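Local coordinates for protein fiber (Human adenovirus 26, PDB 6FJN) that probably attaches the virion to receptors on the host cell through its trimeric C-terminal knob, the domain described here, at residues T122-N127 against F176-L181; L130-Y135 against D172-T177. All coordinates share one frame; numbering follows the deposited sequence.

In the fold
From the N terminus, the chain of this knob domain starts one antiparallel sheet with strand 3-5 and continues it with strands 22-31 and 34-43, then passes through strand 58-65 of the other before it reaches residues 122-127. Those residues meet 176-181, and contact 1 thereby closes a long excursion that includes strands 137-144 and 154-161. Contact 2 closes a shorter loop inside that excursion: residues 130-135, just past strand 123-129, come back to 172-177, which runs into the last strand. The two overlap at Phe176 and Thr177. Contact 1 joins the sheets of the sandwich through side chains, whereas contact 2 ties the turn after strand 123-129 to the segment entering strand 176-181.

Contact 1 of 2, residues T122-N127 against F176-L181; sequences TKIISN and FTFSYL
Ile124 meets Phe176 and Phe178, and Ser126 meets Phe176, across the two sheets of the knob's beta sandwich, a compact example of how facing sheets are joined mainly by side-chain packing. The two short strand segments run nearly antiparallel, at 163°, and their axes stay 9.3 Å apart, a spacing that side chains have to bridge without hydrogen bonds. Ile124 divides its work between two branches. With CG1 beside the backbone N and CG2 anti to that N, the branches serve different aromatic residues. CG2 comes to the edge of the Phe176 ring, near its plane, 4.0 Å from CE2; here the two side chains run at a slant to each other. CD1, at the end of the other branch, lies 3.8 Å from Phe178 CB, so the isoleucine meets the root of that side chain, and the two cross at about a right angle. The same CD1 also packs against the backbone carbonyl of Ser179, 3.8 Å from its O.

Phe176 holds CG anti to its own backbone N (chi1 -173°), which extends the ring across the gap. Ser126 rests against the far end of that ring: its CB is 3.5 Å from Phe176 CE1, approaching obliquely, and its OG stands 3.7 Å from the same CE1. The Phe178 side chain, by contrast, sets out toward 122-127, but its ring is carried away because CG lies between the backbone N and the carbonyl carbon (chi1 63°); the carbonyl O of Phe176 lies at the ring's edge, in plane.

Beyond the pair, strand 137-144 hydrogen-bonds alongside Ile124 and Ser126 and sends Ile142 onto Phe178. Strand 34-43 flanks 176-181 within the opposite sheet, its Val39 touching Phe178, while Phe158 of strand 154-161 packs against the same aromatic side chain.

Contact 2 of 2, residues L130-Y135 against D172-T177; sequences LGALTY and DVTSFT
Leu130 and Val173 form a single beta bridge at one end of the knob's antiparallel sandwich, where the beta turn that begins at Leu130 docks against the segment leading into the last strand. Gly131 and Ala132, the central residues of the turn, both have backbones in the left-handed region, and Leu133 N closes it onto Leu130 O at 3.2 Å. The N-H of the turn's second residue points outward: Gly131 N donates to Asp172 O at 2.8 Å and nearly straight (165° at the hydrogen), though the donor is tilted from the carbonyl plane. Leu130 CA adds a C-H contact to the same oxygen at 3.2 Å.

The side chain of Leu130 lies alongside this carbonyl. Its CG, anti to the backbone N (chi1 -161°), lies 3.6 Å from Asp172 O. Its CD1 continues beside the Asp172 backbone and comes loosely to Val173 CG1, at 4.3 Å. The carboxylate of Asp172 serves another interface, its OD2 making a salt bridge to Lys117 of the third subunit and accepting a hydrogen bond from Ser120 N of that subunit.

The two branches of Thr174 point to different partners. Placed between the backbone N and the carbonyl carbon (chi1 54°), OG1 takes a hydrogen bond from Tyr129 N, which ties it to the end of strand 123-129. The methyl, directed to the turn instead, sits evenly against Ala132, with Thr174 CG2 3.6 Å from both Ala132 CA and Ala132 CB.

Contact 1 of 2, residues T122-N127 against F176-L181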
# COMPACT_ATOMS: atom_id res chain seq x y z
N THR A 122 9.18 9.88 8.52
CA THR A 122 8.02 10.24 9.34
C THR A 122 6.78 10.56 8.53
O THR A 122 5.72 10.73 9.16
CB THR A 122 8.34 11.39 10.29
OG1 THR A 122 8.58 12.58 9.55
CG2 THR A 122 9.50 11.08 11.23
N LYS A 123 6.90 10.64 7.22
CA LYS A 123 5.76 10.93 6.36
C LYS A 123 5.63 9.86 5.29
O LYS A 123 6.60 9.24 4.85
CB LYS A 123 5.89 12.31 5.72
CG LYS A 123 5.69 13.41 6.72
CD LYS A 123 5.87 14.79 6.14
CE LYS A 123 5.57 15.90 7.12
NZ LYS A 123 5.70 17.25 6.50
N ILE A 124 4.38 9.73 4.83
CA ILE A 124 3.99 9.03 3.61
C ILE A 124 3.35 10.07 2.71
O ILE A 124 2.47 10.81 3.19
CB ILE A 124 2.98 7.91 3.88
CG1 ILE A 124 3.54 6.89 4.84
CG2 ILE A 124 2.49 7.30 2.58
CD1 ILE A 124 2.42 6.09 5.48
N ILE A 125 3.77 10.18 1.44
CA ILE A 125 3.14 11.10 0.53
C ILE A 125 2.73 10.33 -0.70
O ILE A 125 3.57 9.57 -1.28
CB ILE A 125 4.07 12.26 0.16
CG1 ILE A 125 4.31 13.14 1.40
CG2 ILE A 125 3.48 13.12 -0.96
CD1 ILE A 125 5.35 14.21 1.24
N SER A 126 1.50 10.48 -1.13
CA SER A 126 1.03 9.82 -2.36
C SER A 126 -0.12 10.61 -2.92
O SER A 126 -0.40 11.75 -2.47
CB SER A 126 0.66 8.37 -2.05
OG SER A 126 0.46 7.62 -3.24
N ASN A 127 -0.81 10.07 -3.93
CA ASN A 127 -2.01 10.68 -4.46
C ASN A 127 -3.23 9.83 -4.20
O ASN A 127 -3.16 8.58 -4.31
CB ASN A 127 -1.91 10.87 -5.97
CG ASN A 127 -0.93 11.98 -6.32
OD1 ASN A 127 -1.27 13.10 -6.14
ND2 ASN A 127 0.34 11.67 -6.49
N PHE A 176 -7.15 5.05 0.75
CA PHE A 176 -5.70 4.92 0.71
C PHE A 176 -5.21 3.97 1.79
O PHE A 176 -5.55 4.12 2.98
CB PHE A 176 -5.06 6.30 0.93
CG PHE A 176 -3.56 6.29 0.74
CD1 PHE A 176 -3.02 6.13 -0.51
CD2 PHE A 176 -2.70 6.43 1.83
CE1 PHE A 176 -1.68 6.12 -0.69
CE2 PHE A 176 -1.33 6.41 1.67
CZ PHE A 176 -0.82 6.23 0.40
N THR A 177 -4.42 2.99 1.37
CA THR A 177 -3.83 2.00 2.26
C THR A 177 -2.41 2.40 2.60
O THR A 177 -1.66 2.90 1.72
CB THR A 177 -3.87 0.63 1.62
OG1 THR A 177 -5.28 0.25 1.57
CG2 THR A 177 -3.15 -0.44 2.34
N PHE A 178 -2.01 2.16 3.84
CA PHE A 178 -0.67 2.51 4.29
C PHE A 178 -0.28 1.63 5.45
O PHE A 178 -1.14 0.85 5.97
CB PHE A 178 -0.62 4.00 4.68
CG PHE A 178 -1.51 4.39 5.82
CD1 PHE A 178 -2.86 4.64 5.62
CD2 PHE A 178 -1.00 4.54 7.10
CE1 PHE A 178 -3.67 5.03 6.67
CE2 PHE A 178 -1.82 4.90 8.16
CZ PHE A 178 -3.17 5.17 7.93
N SER A 179 0.95 1.70 5.91
CA SER A 179 1.32 1.03 7.14
C SER A 179 2.33 1.88 7.89
O SER A 179 2.91 2.83 7.32
CB SER A 179 1.90 -0.36 6.90
OG SER A 179 3.22 -0.30 6.39
N TYR A 180 2.54 1.56 9.16
CA TYR A 180 3.58 2.19 9.96
C TYR A 180 4.00 1.29 11.05
O TYR A 180 3.27 0.40 11.50
CB TYR A 180 3.11 3.58 10.51
CG TYR A 180 1.87 3.49 11.38
CD1 TYR A 180 2.00 3.34 12.78
CD2 TYR A 180 0.60 3.61 10.86
CE1 TYR A 180 0.88 3.31 13.58
CE2 TYR A 180 -0.53 3.58 11.68
CZ TYR A 180 -0.38 3.43 13.04
OH TYR A 180 -1.54 3.37 13.77
N LEU A 181 5.22 1.54 11.54
CA LEU A 181 5.79 0.79 12.65
C LEU A 181 5.16 1.23 13.95
O LEU A 181 4.95 2.40 14.17
CB LEU A 181 7.30 1.03 12.72
CG LEU A 181 8.15 0.29 11.69
CD1 LEU A 181 7.76 0.36 10.24
CD2 LEU A 181 9.62 0.71 11.88

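Contact 2 of 2, residues L130-Y135 against D172-T177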
# COMPACT_ATOMS: atom_id res chain seq x y z
N LEU A 130 -10.01 12.87 -6.16
CA LEU A 130 -11.25 13.53 -5.78
C LEU A 130 -12.40 13.02 -6.63
O LEU A 130 -12.33 13.00 -7.87
CB LEU A 130 -11.09 15.06 -5.94
CG LEU A 130 -12.18 15.80 -5.11
CD1 LEU A 130 -11.63 16.40 -3.87
CD2 LEU A 130 -13.16 16.59 -5.84
N GLY A 131 -13.49 12.66 -5.96
CA GLY A 131 -14.64 12.11 -6.65
C GLY A 131 -14.39 10.78 -7.30
O GLY A 131 -15.16 10.32 -8.13
N ALA A 132 -13.26 10.14 -6.98
CA ALA A 132 -12.85 8.92 -7.65
C ALA A 132 -12.77 9.14 -9.15
O ALA A 132 -13.10 8.24 -9.93
CB ALA A 132 -13.72 7.73 -7.27
N LEU A 133 -12.28 10.33 -9.56
CA LEU A 133 -12.07 10.67 -10.96
C LEU A 133 -10.58 10.70 -11.21
O LEU A 133 -9.81 11.36 -10.47
CB LEU A 133 -12.75 12.00 -11.31
CG LEU A 133 -14.25 11.98 -11.10
CD1 LEU A 133 -14.85 13.34 -11.41
CD2 LEU A 133 -14.94 10.93 -11.92
N THR A 134 -10.13 9.97 -12.23
CA THR A 134 -8.71 9.72 -12.41
C THR A 134 -7.93 10.98 -12.76
O THR A 134 -6.70 10.96 -12.56
CB THR A 134 -8.49 8.65 -13.49
OG1 THR A 134 -8.97 9.16 -14.73
CG2 THR A 134 -9.14 7.33 -13.16
N TYR A 135 -8.56 11.98 -13.27
CA TYR A 135 -7.92 13.22 -13.62
C TYR A 135 -7.94 14.25 -12.49
O TYR A 135 -7.57 15.41 -12.73
CB TYR A 135 -8.57 13.79 -14.91
CG TYR A 135 -10.05 14.06 -14.80
CD1 TYR A 135 -10.98 13.04 -15.13
CD2 TYR A 135 -10.54 15.29 -14.41
CE1 TYR A 135 -12.35 13.27 -15.01
CE2 TYR A 135 -11.89 15.54 -14.34
CZ TYR A 135 -12.81 14.50 -14.63
OH TYR A 135 -14.15 14.79 -14.53
N ASP A 172 -14.42 14.60 -1.61
CA ASP A 172 -14.56 13.18 -1.31
C ASP A 172 -13.40 12.53 -2.03
O ASP A 172 -13.10 12.92 -3.18
CB ASP A 172 -15.87 12.63 -1.83
CG ASP A 172 -16.17 11.22 -1.30
OD1 ASP A 172 -15.49 10.76 -0.43
OD2 ASP A 172 -17.17 10.62 -1.77
N VAL A 173 -12.69 11.61 -1.40
CA VAL A 173 -11.51 11.00 -2.02
C VAL A 173 -11.55 9.51 -1.95
O VAL A 173 -12.21 8.90 -1.08
CB VAL A 173 -10.20 11.54 -1.40
CG1 VAL A 173 -9.96 12.97 -1.78
CG2 VAL A 173 -10.15 11.32 0.11
N THR A 174 -10.85 8.88 -2.88
CA THR A 174 -10.63 7.45 -2.87
C THR A 174 -9.91 7.01 -1.60
O THR A 174 -9.29 7.80 -0.89
CB THR A 174 -9.85 7.03 -4.13
OG1 THR A 174 -8.65 7.81 -4.23
CG2 THR A 174 -10.68 7.22 -5.36
N SER A 175 -10.01 5.70 -1.33
CA SER A 175 -9.39 5.11 -0.15
C SER A 175 -7.90 4.93 -0.34
O SER A 175 -7.43 4.59 -1.45
CB SER A 175 -10.03 3.77 0.16
OG SER A 175 -11.36 3.90 0.63
N PHE A 176 -7.15 5.05 0.75
CA PHE A 176 -5.70 4.92 0.71
C PHE A 176 -5.21 3.97 1.79
O PHE A 176 -5.55 4.12 2.98
CB PHE A 176 -5.06 6.30 0.93
CG PHE A 176 -3.56 6.29 0.74
CD1 PHE A 176 -3.02 6.13 -0.51
CD2 PHE A 176 -2.70 6.43 1.83
CE1 PHE A 176 -1.68 6.12 -0.69
CE2 PHE A 176 -1.33 6.41 1.67
CZ PHE A 176 -0.82 6.23 0.40
N THR A 177 -4.42 2.99 1.37
CA THR A 177 -3.83 2.00 2.26
C THR A 177 -2.41 2.40 2.60
O THR A 177 -1.66 2.90 1.72
CB THR A 177 -3.87 0.63 1.62
OG1 THR A 177 -5.28 0.25 1.57
CG2 THR A 177 -3.15 -0.44 2.34